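Local coordinates for sensor protein (Rhodopseudomonas palustris, PDB 2OOL), which senses light through a bound biliverdin chromophore and probably passes the signal on as a histidine kinase, this chain being its chromophore-binding part, at residues Phe46-Ser49 and Arg54-Ser57; Thr91-Gly96 and Gly120-His125; Arg154-Ala159 and Glu315-Val320; Pro303-Val306 and Val310-Ala313. One frame throughout, in Å; residues are numbered along the deposited sequence.

Interaction 1: residues Phe46-Ser49 and Arg54-Ser57; sequences FVVS and RIAS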
loop_
_atom_site.group_PDB
_atom_site.type_symbol
_atom_site.label_atom_id
_atom_site.label_comp_id
_atom_site.label_asym_id
_atom_site.label_seq_id
_atom_site.Cartn_x
_atom_site.Cartn_y
_atom_site.Cartn_z
ATOM N N PHE A 46 -8.148 27.568 -3.803
ATOM C CA PHE A 46 -8.328 28.425 -4.963
ATOM C C PHE A 46 -9.408 27.823 -5.824
ATOM O O PHE A 46 -9.456 26.612 -6.014
ATOM C CB PHE A 46 -7.057 28.441 -5.780
ATOM C CG PHE A 46 -5.872 28.954 -5.035
ATOM C CD1 PHE A 46 -5.447 30.267 -5.215
ATOM C CD2 PHE A 46 -5.170 28.130 -4.155
ATOM C CE1 PHE A 46 -4.326 30.746 -4.572
ATOM C CE2 PHE A 46 -4.062 28.622 -3.455
ATOM C CZ PHE A 46 -3.637 29.904 -3.652
ATOM N N VAL A 47 -10.313 28.646 -6.299
ATOM C CA VAL A 47 -11.110 28.296 -7.456
ATOM C C VAL A 47 -10.408 28.867 -8.636
ATOM O O VAL A 47 -10.067 30.028 -8.611
ATOM C CB VAL A 47 -12.546 28.870 -7.366
ATOM C CG1 VAL A 47 -13.318 28.457 -8.582
ATOM C CG2 VAL A 47 -13.215 28.374 -5.997
ATOM N N VAL A 48 -10.172 28.056 -9.658
ATOM C CA VAL A 48 -9.537 28.534 -10.872
ATOM C C VAL A 48 -10.326 28.122 -12.125
ATOM O O VAL A 48 -10.965 27.069 -12.169
ATOM C CB VAL A 48 -8.092 28.002 -11.014
ATOM C CG1 VAL A 48 -7.220 28.435 -9.818
ATOM C CG2 VAL A 48 -8.107 26.506 -11.118
ATOM N N SER A 49 -10.242 28.937 -13.161
ATOM C CA SER A 49 -10.933 28.639 -14.398
ATOM C C SER A 49 -10.155 27.596 -15.190
ATOM O O SER A 49 -8.940 27.509 -15.092
ATOM C CB SER A 49 -11.082 29.903 -15.223
ATOM O OG SER A 49 -9.820 30.271 -15.697
ATOM N N ARG A 54 -7.205 31.213 -14.262
ATOM C CA ARG A 54 -7.223 32.486 -13.548
ATOM C C ARG A 54 -7.958 32.309 -12.257
ATOM O O ARG A 54 -8.905 31.594 -12.219
ATOM C CB ARG A 54 -7.926 33.552 -14.377
ATOM C CG ARG A 54 -7.115 33.976 -15.577
ATOM C CD ARG A 54 -7.771 35.051 -16.452
ATOM N NE ARG A 54 -6.773 35.379 -17.466
ATOM C CZ ARG A 54 -5.847 36.332 -17.362
ATOM N NH1 ARG A 54 -5.823 37.169 -16.328
ATOM N NH2 ARG A 54 -4.960 36.478 -18.333
ATOM N N ILE A 55 -7.580 33.029 -11.222
ATOM C CA ILE A 55 -8.149 32.774 -9.888
ATOM C C ILE A 55 -9.543 33.415 -9.778
ATOM O O ILE A 55 -9.706 34.583 -10.059
ATOM C CB ILE A 55 -7.207 33.304 -8.782
ATOM C CG1 ILE A 55 -5.927 32.471 -8.719
ATOM C CG2 ILE A 55 -7.889 33.394 -7.487
ATOM C CD1 ILE A 55 -4.784 33.202 -8.040
ATOM N N ALA A 56 -10.536 32.664 -9.315
ATOM C CA ALA A 56 -11.886 33.251 -9.192
ATOM C C ALA A 56 -12.308 33.424 -7.736
ATOM O O ALA A 56 -13.133 34.265 -7.422
ATOM C CB ALA A 56 -12.922 32.476 -10.038
ATOM N N SER A 57 -11.652 32.714 -6.833
ATOM C CA SER A 57 -11.854 32.913 -5.409
ATOM C C SER A 57 -10.671 32.312 -4.651
ATOM O O SER A 57 -10.040 31.377 -5.167
ATOM C CB SER A 57 -13.140 32.196 -4.960
ATOM O OG SER A 57 -13.240 32.139 -3.553
#
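Ser49 and Arg54 meet at the turn end of this contact and are joined twice. The backbone N of Ser49 donates to Arg54 O, and the backbone N of Arg54 donates to Ser49 OG at 3.1 Å. The second bond depends on the serine torsion. OG lies between the backbone N and the carbonyl carbon (chi1 70°), which brings the hydroxyl beside the backbone N of Arg54. Asp52 OD1, within the turn, makes a further weak hydrogen bond to the same OG. An alanine at Ser49 would probably leave the Arg54 N-H without this acceptor and let the start of the returning strand shift. The arginine chain runs outward in extended form, and its NH1 bonds to Asn75 O.

Strands 44-48 and 55-59 form an antiparallel hairpin in the PAS-fold sheet, and a classic beta bulge interrupts it. Ala56 and Ser57 both face Val47. Ala56 N gives Val47 O a nearly straight bond of 2.8 Å, and Val47 N donates to Ser57 O at 3.0 Å.

Side chains separate onto two faces of the sheet. On the face of Val48, CG1 of this valine lies 4.4 Å from Ile55 CG1. Phe46 crosses Ile55 at a slant, with CD1 of the ring 4.1 Å from Ile55 CD1. The other neighbours of the ring include Leu133. On the face of Val47, CG2 of that valine touches Ser57 CB at 4.0 Å. Ser57 OG bonds to Pro245 O, just past strand 241-244.

Interaction 2: residues Thr91-Gly96 and Gly120-His125; sequences THALHG and GILHRH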
loop_
_atom_site.group_PDB
_atom_site.type_symbol
_atom_site.label_atom_id
_atom_site.label_comp_id
_atom_site.label_asym_id
_atom_site.label_seq_id
_atom_site.Cartn_x
_atom_site.Cartn_y
_atom_site.Cartn_z
ATOM N N THR A 91 -1.433 22.278 -15.040
ATOM C CA THR A 91 -2.024 22.325 -16.385
ATOM C C THR A 91 -2.180 20.898 -16.938
ATOM O O THR A 91 -3.279 20.512 -17.277
ATOM C CB THR A 91 -1.243 23.244 -17.292
ATOM O OG1 THR A 91 -1.255 24.568 -16.736
ATOM C CG2 THR A 91 -1.864 23.314 -18.655
ATOM N N HIS A 92 -1.138 20.072 -16.932
ATOM C CA HIS A 92 -1.304 18.677 -17.367
ATOM C C HIS A 92 -2.404 17.930 -16.598
ATOM O O HIS A 92 -3.120 17.110 -17.181
ATOM C CB HIS A 92 0.009 17.869 -17.265
ATOM C CG HIS A 92 -0.087 16.489 -17.864
ATOM N ND1 HIS A 92 -0.078 15.332 -17.103
ATOM C CD2 HIS A 92 -0.245 16.084 -19.152
ATOM C CE1 HIS A 92 -0.201 14.280 -17.897
ATOM N NE2 HIS A 92 -0.296 14.708 -19.147
ATOM N N ALA A 93 -2.529 18.162 -15.292
ATOM C CA ALA A 93 -3.521 17.435 -14.501
ATOM C C ALA A 93 -4.947 17.742 -14.979
ATOM O O ALA A 93 -5.785 16.854 -15.104
ATOM C CB ALA A 93 -3.371 17.762 -13.021
ATOM N N LEU A 94 -5.210 19.011 -15.249
ATOM C CA LEU A 94 -6.507 19.435 -15.723
ATOM C C LEU A 94 -6.747 19.063 -17.190
ATOM O O LEU A 94 -7.546 18.180 -17.478
ATOM C CB LEU A 94 -6.628 20.935 -15.580
ATOM C CG LEU A 94 -7.136 21.491 -14.274
ATOM C CD1 LEU A 94 -6.051 21.592 -13.356
ATOM C CD2 LEU A 94 -7.628 22.902 -14.626
ATOM N N HIS A 95 -6.036 19.749 -18.097
ATOM C CA HIS A 95 -6.194 19.650 -19.551
ATOM C C HIS A 95 -5.721 18.331 -20.180
ATOM O O HIS A 95 -5.129 18.372 -21.284
ATOM C CB HIS A 95 -5.373 20.766 -20.280
ATOM C CG HIS A 95 -5.663 22.176 -19.843
ATOM N ND1 HIS A 95 -5.148 23.274 -20.514
ATOM C CD2 HIS A 95 -6.399 22.675 -18.820
ATOM C CE1 HIS A 95 -5.561 24.384 -19.921
ATOM N NE2 HIS A 95 -6.316 24.046 -18.886
ATOM N N GLY A 96 -5.964 17.179 -19.558
ATOM C CA GLY A 96 -5.469 15.925 -20.151
ATOM C C GLY A 96 -5.718 14.651 -19.364
ATOM O O GLY A 96 -6.140 14.701 -18.217
ATOM N N GLY A 120 -1.130 19.222 -3.730
ATOM C CA GLY A 120 -2.239 19.859 -4.432
ATOM C C GLY A 120 -3.375 18.877 -4.693
ATOM O O GLY A 120 -3.174 17.792 -5.297
ATOM N N ILE A 121 -4.576 19.255 -4.241
ATOM C CA ILE A 121 -5.746 18.381 -4.307
ATOM C C ILE A 121 -6.762 19.108 -5.185
ATOM O O ILE A 121 -7.298 20.126 -4.804
ATOM C CB ILE A 121 -6.387 18.120 -2.910
ATOM C CG1 ILE A 121 -5.326 17.818 -1.851
ATOM C CG2 ILE A 121 -7.512 17.030 -2.998
ATOM C CD1 ILE A 121 -4.765 16.496 -1.947
ATOM N N LEU A 122 -6.994 18.543 -6.347
ATOM C CA LEU A 122 -7.745 19.120 -7.426
ATOM C C LEU A 122 -9.104 18.415 -7.576
ATOM O O LEU A 122 -9.193 17.168 -7.467
ATOM C CB LEU A 122 -6.927 18.847 -8.682
ATOM C CG LEU A 122 -6.835 19.796 -9.837
ATOM C CD1 LEU A 122 -6.864 21.282 -9.439
ATOM C CD2 LEU A 122 -5.507 19.370 -10.538
ATOM N N HIS A 123 -10.158 19.183 -7.806
ATOM C CA HIS A 123 -11.431 18.602 -8.193
ATOM C C HIS A 123 -12.349 19.543 -8.973
ATOM O O HIS A 123 -12.210 20.761 -8.924
ATOM C CB HIS A 123 -12.149 17.953 -6.997
ATOM C CG HIS A 123 -13.002 18.884 -6.210
ATOM N ND1 HIS A 123 -12.561 19.486 -5.049
ATOM C CD2 HIS A 123 -14.308 19.235 -6.352
ATOM C CE1 HIS A 123 -13.553 20.197 -4.527
ATOM N NE2 HIS A 123 -14.625 20.066 -5.303
ATOM N N ARG A 124 -13.265 18.918 -9.704
ATOM C CA ARG A 124 -14.254 19.584 -10.569
ATOM C C ARG A 124 -15.659 19.312 -10.042
ATOM O O ARG A 124 -15.995 18.169 -9.866
ATOM C CB ARG A 124 -14.207 18.941 -11.926
ATOM C CG ARG A 124 -13.243 19.550 -12.894
ATOM C CD ARG A 124 -13.563 18.993 -14.301
ATOM N NE ARG A 124 -12.519 19.304 -15.272
ATOM C CZ ARG A 124 -11.278 18.812 -15.251
ATOM N NH1 ARG A 124 -10.884 17.947 -14.311
ATOM N NH2 ARG A 124 -10.420 19.202 -16.194
ATOM N N HIS A 125 -16.469 20.337 -9.797
ATOM C CA HIS A 125 -17.851 20.165 -9.264
ATOM C C HIS A 125 -18.502 21.515 -9.589
ATOM O O HIS A 125 -17.825 22.546 -9.585
ATOM C CB HIS A 125 -17.791 19.743 -7.742
ATOM C CG HIS A 125 -19.134 19.606 -7.042
ATOM N ND1 HIS A 125 -20.110 18.711 -7.441
ATOM C CD2 HIS A 125 -19.637 20.242 -5.952
ATOM C CE1 HIS A 125 -21.156 18.815 -6.640
ATOM N NE2 HIS A 125 -20.892 19.736 -5.728
#
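This is a helix-on-sheet contact, with Ala93 and Leu94 at the end of helix 84-94 packed on Leu122 of strand 114-125. It is mainly apolar, with one weak polar link from Arg124. The CB of Leu122 is directed toward the helix, and its CD2 methyl does most of the touching. That methyl lies 3.6 Å from Ala93 CB and equally 3.6 Å from Leu94 CD1. Leu94 brings CD1 to Leu122, the two side chains crossing at about a right angle. Leu94 CD1 also lies 4.0 Å from Leu122 CD1, so it rests against both branches of the fork. The short Ala93 meets the strand with its single methyl.

Both elements belong to the PAS fold, in which helices pack against an antiparallel sheet. Leu122 also touches Ile105 of strand 105-111, and Val129 and Leu131 of strand 128-134 pack beside it. Ala93 touches Ile105 as well. Leu53 adds to the apolar contact from a loop beside Leu94.

Two residues further on, Arg124 emerges on the same side of the strand as Leu122. Its chain is extended from CG to NE (chi2 -167°, chi3 -168°), which carries the guanidinium across to the last turn of the helix. There NH2 makes a weak hydrogen bond to Leu94 O at 3.3 Å. The carbonyl oxygen lies at the guanidinium edge, near its plane. The stronger partner is Glu50, whose OE1 forms a salt bridge with Arg124 NE. Gly96 N donates a second weak bond to Leu94 O.

Interaction 3: residues Arg154-Ala159 and Glu315-Val320; sequences RRLQTA and ELIAQV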
loop_
_atom_site.group_PDB
_atom_site.type_symbol
_atom_site.label_atom_id
_atom_site.label_comp_id
_atom_site.label_asym_id
_atom_site.label_seq_id
_atom_site.Cartn_x
_atom_site.Cartn_y
_atom_site.Cartn_z
ATOM N N ARG A 154 -4.885 -8.717 3.332
ATOM C CA ARG A 154 -4.909 -10.169 3.335
ATOM C C ARG A 154 -5.607 -10.775 4.580
ATOM O O ARG A 154 -6.329 -11.774 4.467
ATOM C CB ARG A 154 -3.473 -10.668 3.226
ATOM C CG ARG A 154 -3.324 -12.146 3.051
ATOM C CD ARG A 154 -1.886 -12.501 3.337
ATOM N NE ARG A 154 -1.647 -12.686 4.769
ATOM C CZ ARG A 154 -0.465 -12.541 5.373
ATOM N NH1 ARG A 154 0.611 -12.154 4.679
ATOM N NH2 ARG A 154 -0.353 -12.782 6.689
ATOM N N ARG A 155 -5.397 -10.169 5.747
ATOM C CA ARG A 155 -5.994 -10.661 6.988
ATOM C C ARG A 155 -7.481 -10.385 7.009
ATOM O O ARG A 155 -8.280 -11.222 7.425
ATOM C CB ARG A 155 -5.360 -10.009 8.212
ATOM C CG ARG A 155 -4.085 -10.681 8.640
ATOM C CD ARG A 155 -3.258 -9.822 9.600
ATOM N NE ARG A 155 -1.941 -10.444 9.818
ATOM C CZ ARG A 155 -0.999 -9.993 10.653
ATOM N NH1 ARG A 155 -1.202 -8.896 11.398
ATOM N NH2 ARG A 155 0.156 -10.638 10.735
ATOM N N LEU A 156 -7.840 -9.194 6.564
ATOM C CA LEU A 156 -9.223 -8.795 6.487
ATOM C C LEU A 156 -9.963 -9.810 5.634
ATOM O O LEU A 156 -11.059 -10.216 5.972
ATOM C CB LEU A 156 -9.314 -7.397 5.864
ATOM C CG LEU A 156 -10.088 -6.281 6.554
ATOM C CD1 LEU A 156 -10.120 -6.369 8.021
ATOM C CD2 LEU A 156 -9.502 -4.886 6.116
ATOM N N GLN A 157 -9.321 -10.273 4.565
ATOM C CA GLN A 157 -9.969 -11.158 3.604
ATOM C C GLN A 157 -10.183 -12.598 4.061
ATOM O O GLN A 157 -10.972 -13.309 3.438
ATOM C CB GLN A 157 -9.208 -11.153 2.281
ATOM C CG GLN A 157 -9.249 -9.806 1.530
ATOM C CD GLN A 157 -9.221 -9.998 0.035
ATOM O OE1 GLN A 157 -8.166 -9.854 -0.615
ATOM N NE2 GLN A 157 -10.379 -10.362 -0.530
ATOM N N THR A 158 -9.484 -13.033 5.119
ATOM C CA THR A 158 -9.781 -14.319 5.771
ATOM C C THR A 158 -10.386 -14.173 7.173
ATOM O O THR A 158 -10.412 -15.136 7.923
ATOM C CB THR A 158 -8.516 -15.228 5.867
ATOM O OG1 THR A 158 -7.444 -14.511 6.490
ATOM C CG2 THR A 158 -8.085 -15.753 4.472
ATOM N N ALA A 159 -10.880 -12.989 7.529
ATOM C CA ALA A 159 -11.608 -12.784 8.789
ATOM C C ALA A 159 -12.890 -13.612 8.791
ATOM O O ALA A 159 -13.648 -13.563 7.821
ATOM C CB ALA A 159 -11.952 -11.304 8.966
ATOM N N GLU A 315 -8.850 4.607 3.295
ATOM C CA GLU A 315 -10.027 4.443 2.465
ATOM C C GLU A 315 -9.999 3.072 1.803
ATOM O O GLU A 315 -11.020 2.397 1.724
ATOM C CB GLU A 315 -10.129 5.540 1.405
ATOM C CG GLU A 315 -11.417 5.459 0.615
ATOM C CD GLU A 315 -11.488 6.484 -0.536
ATOM O OE1 GLU A 315 -10.464 7.085 -0.895
ATOM O OE2 GLU A 315 -12.582 6.669 -1.098
ATOM N N LEU A 316 -8.808 2.703 1.323
ATOM C CA LEU A 316 -8.553 1.363 0.798
ATOM C C LEU A 316 -8.921 0.283 1.810
ATOM O O LEU A 316 -9.629 -0.688 1.473
ATOM C CB LEU A 316 -7.092 1.207 0.402
ATOM C CG LEU A 316 -6.631 -0.133 -0.157
ATOM C CD1 LEU A 316 -7.436 -0.590 -1.383
ATOM C CD2 LEU A 316 -5.125 -0.048 -0.472
ATOM N N ILE A 317 -8.417 0.442 3.031
ATOM C CA ILE A 317 -8.723 -0.487 4.125
ATOM C C ILE A 317 -10.239 -0.618 4.345
ATOM O O ILE A 317 -10.776 -1.733 4.515
ATOM C CB ILE A 317 -7.964 -0.083 5.399
ATOM C CG1 ILE A 317 -6.490 -0.517 5.270
ATOM C CG2 ILE A 317 -8.546 -0.737 6.687
ATOM C CD1 ILE A 317 -5.557 0.244 6.151
ATOM N N ALA A 318 -10.904 0.522 4.304
ATOM C CA ALA A 318 -12.321 0.625 4.490
ATOM C C ALA A 318 -13.053 -0.097 3.388
ATOM O O ALA A 318 -14.034 -0.808 3.658
ATOM C CB ALA A 318 -12.737 2.071 4.528
ATOM N N GLN A 319 -12.609 0.109 2.145
ATOM C CA GLN A 319 -13.235 -0.534 0.998
ATOM C C GLN A 319 -13.070 -2.093 1.053
ATOM O O GLN A 319 -13.990 -2.827 0.666
ATOM C CB GLN A 319 -12.695 0.017 -0.316
ATOM C CG GLN A 319 -13.061 1.508 -0.642
ATOM C CD GLN A 319 -12.315 2.043 -1.865
ATOM O OE1 GLN A 319 -11.449 1.347 -2.408
ATOM N NE2 GLN A 319 -12.604 3.318 -2.276
ATOM N N VAL A 320 -11.926 -2.601 1.493
ATOM C CA VAL A 320 -11.759 -4.065 1.646
ATOM C C VAL A 320 -12.626 -4.622 2.770
ATOM O O VAL A 320 -13.191 -5.750 2.649
ATOM C CB VAL A 320 -10.292 -4.454 1.913
ATOM C CG1 VAL A 320 -10.134 -6.024 2.229
ATOM C CG2 VAL A 320 -9.426 -4.039 0.757
#
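Leu156 and Gln157 of helix 142-157 pack against Val320 of helix 308-332. This is helix-on-helix packing near the subunit interface, and its 315-320 segment belongs to the GAF domain. Val320 CG1 is the shared point, 4.0 Å from Leu156 CB. This methyl stands anti to the Val320 backbone N (chi1 174°), directed at the other helix. The side chains of Leu156 and Val320 cross at a slant. Further out, Leu156 CD2 reaches back along helix 308-332 to Ile317, 4.3 Å from its CG2. The same methyl lies 3.8 Å from Ile317 O.

Around this pair, Ile168 of helix 162-177 touches Leu156, and Ala169 and Glu172 of that helix touch Ile317. Ile153 packs on Val320 from one turn earlier in helix 142-157. The second subunit also approaches here. Its Gln157 NE2 bonds to Gln319 OE1 of this chain. Trp323 of the second subunit packs on Gln157 and Gln319 of this chain. Within this chain, Gln157 O takes a weak hydrogen bond from Gln324 NE2. Against 315-320 the Gln157 side chain bends at chi2 and crosses Val320 at about a right angle, with Gln157 CG 3.9 Å from Val320 CG1.

Interaction 4: residues Pro303-Val306 and Val310-Ala313; sequences PRFV and VRQA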
loop_
_atom_site.group_PDB
_atom_site.type_symbol
_atom_site.label_atom_id
_atom_site.label_comp_id
_atom_site.label_asym_id
_atom_site.label_seq_id
_atom_site.Cartn_x
_atom_site.Cartn_y
_atom_site.Cartn_z
ATOM N N PRO A 303 -4.516 18.260 18.673
ATOM C CA PRO A 303 -4.554 18.446 17.213
ATOM C C PRO A 303 -3.565 17.592 16.401
ATOM O O PRO A 303 -2.436 17.480 16.761
ATOM C CB PRO A 303 -4.232 19.925 17.061
ATOM C CG PRO A 303 -4.797 20.544 18.298
ATOM C CD PRO A 303 -4.546 19.549 19.377
ATOM N N ARG A 304 -3.970 17.058 15.258
ATOM C CA ARG A 304 -3.079 16.229 14.468
ATOM C C ARG A 304 -3.524 16.017 13.021
ATOM O O ARG A 304 -4.700 15.656 12.781
ATOM C CB ARG A 304 -2.985 14.888 15.121
ATOM C CG ARG A 304 -2.070 13.917 14.405
ATOM C CD ARG A 304 -1.819 12.680 15.290
ATOM N NE ARG A 304 -0.991 11.727 14.557
ATOM C CZ ARG A 304 0.238 11.378 14.896
ATOM N NH1 ARG A 304 0.778 11.834 16.008
ATOM N NH2 ARG A 304 0.910 10.511 14.145
ATOM N N PHE A 305 -2.570 16.127 12.091
ATOM C CA PHE A 305 -2.855 16.032 10.664
ATOM C C PHE A 305 -2.437 14.688 10.124
ATOM O O PHE A 305 -1.466 14.103 10.573
ATOM C CB PHE A 305 -2.125 17.133 9.893
ATOM C CG PHE A 305 -2.442 17.167 8.402
ATOM C CD1 PHE A 305 -1.471 16.834 7.459
ATOM C CD2 PHE A 305 -3.709 17.518 7.956
ATOM C CE1 PHE A 305 -1.743 16.867 6.111
ATOM C CE2 PHE A 305 -4.008 17.547 6.604
ATOM C CZ PHE A 305 -3.000 17.219 5.660
ATOM N N VAL A 306 -3.186 14.209 9.152
ATOM C CA VAL A 306 -2.897 12.974 8.468
ATOM C C VAL A 306 -2.831 13.297 6.976
ATOM O O VAL A 306 -3.755 13.942 6.426
ATOM C CB VAL A 306 -4.015 11.876 8.768
ATOM C CG1 VAL A 306 -3.705 10.553 8.067
ATOM C CG2 VAL A 306 -4.134 11.644 10.251
ATOM N N VAL A 310 -1.958 8.996 3.335
ATOM C CA VAL A 310 -2.371 8.165 4.454
ATOM C C VAL A 310 -3.892 7.990 4.515
ATOM O O VAL A 310 -4.380 6.887 4.818
ATOM C CB VAL A 310 -1.789 8.628 5.792
ATOM C CG1 VAL A 310 -2.377 7.783 6.961
ATOM C CG2 VAL A 310 -0.237 8.467 5.776
ATOM N N ARG A 311 -4.632 9.044 4.187
ATOM C CA ARG A 311 -6.090 8.999 4.100
ATOM C C ARG A 311 -6.541 8.104 2.980
ATOM O O ARG A 311 -7.506 7.357 3.169
ATOM C CB ARG A 311 -6.717 10.420 4.029
ATOM C CG ARG A 311 -6.281 11.263 5.248
ATOM C CD ARG A 311 -7.053 12.519 5.594
ATOM N NE ARG A 311 -7.461 13.389 4.503
ATOM C CZ ARG A 311 -6.721 14.379 3.983
ATOM N NH1 ARG A 311 -5.461 14.595 4.371
ATOM N NH2 ARG A 311 -7.230 15.142 3.042
ATOM N N GLN A 312 -5.853 8.113 1.834
ATOM C CA GLN A 312 -6.173 7.192 0.753
ATOM C C GLN A 312 -5.945 5.716 1.183
ATOM O O GLN A 312 -6.629 4.807 0.673
ATOM C CB GLN A 312 -5.356 7.459 -0.495
ATOM C CG GLN A 312 -5.667 8.755 -1.238
ATOM C CD GLN A 312 -4.761 8.929 -2.448
ATOM O OE1 GLN A 312 -3.510 8.970 -2.330
ATOM N NE2 GLN A 312 -5.371 8.988 -3.613
ATOM N N ALA A 313 -4.971 5.495 2.072
ATOM C CA ALA A 313 -4.691 4.149 2.586
ATOM C C ALA A 313 -5.828 3.672 3.498
ATOM O O ALA A 313 -6.311 2.585 3.328
ATOM C CB ALA A 313 -3.355 4.095 3.312
#
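The polar part of this contact is a single hydrogen bond from Arg311 to the backbone of Val306. Arg311 NH1 donates to Val306 O at 2.7 Å, with an N-H...O angle of 144°. The donor lies in the carbonyl plane, and the oxygen sits at the guanidinium edge, near its plane. The arginine chain bends at chi3 (-42°), which turns NE and the guanidinium toward the loop. Arg311 CD lies 3.7 Å from Val306 O. The guanidinium has a second fixed partner, because NH2 forms a salt bridge with Glu134. These two links hold the group from different atoms and probably fix its rotation. A leucine in place of Arg311 would probably leave the Val306 carbonyl without this donor and the Glu134 carboxylate without its charged mate.

The apolar part lies between two valines whose side chains cross at about a right angle. Val306 CG1 and Val310 CG1 are 3.3 Å apart, which is tight for two methyl groups. Val306 CG1 also lies 3.9 Å from Arg311 CG. Ile232 and Phe179 touch Val306 from elsewhere in the fold.

The aromatic part is slight. Phe305 CZ lies 3.8 Å from Arg311 NH1, and the ring and guanidinium planes are 61° apart. The ring also meets His42 and touches Pro135.

The loop leaves strand 291-300 and leads directly into helix 308-332. The arrangement is a strand-to-helix connection of the GAF domain in which a helix arginine turns back to the preceding loop, here joined also to Glu134 at the end of a PAS-fold strand.

Interactions 1 and 2 both reach the antiparallel sheet of the PAS fold. Their centres are 12 Å apart, but their nearest atoms stay about 5 Å apart. Interactions 3 and 4 share helix 308-332 and adjoin in sequence, with centres 18 Å apart. Interaction 4 is nested within the long loop that interaction 3 closes. Interactions 1 and 3 lie on opposite sides of the chain's centre, 39 Å between centres. Interaction 4 lies nearer to interaction 2 than interaction 3 does, nearest atoms about 6 Å against about 11 Å. The biliverdin lies about 10 Å from the Arg311 side chain.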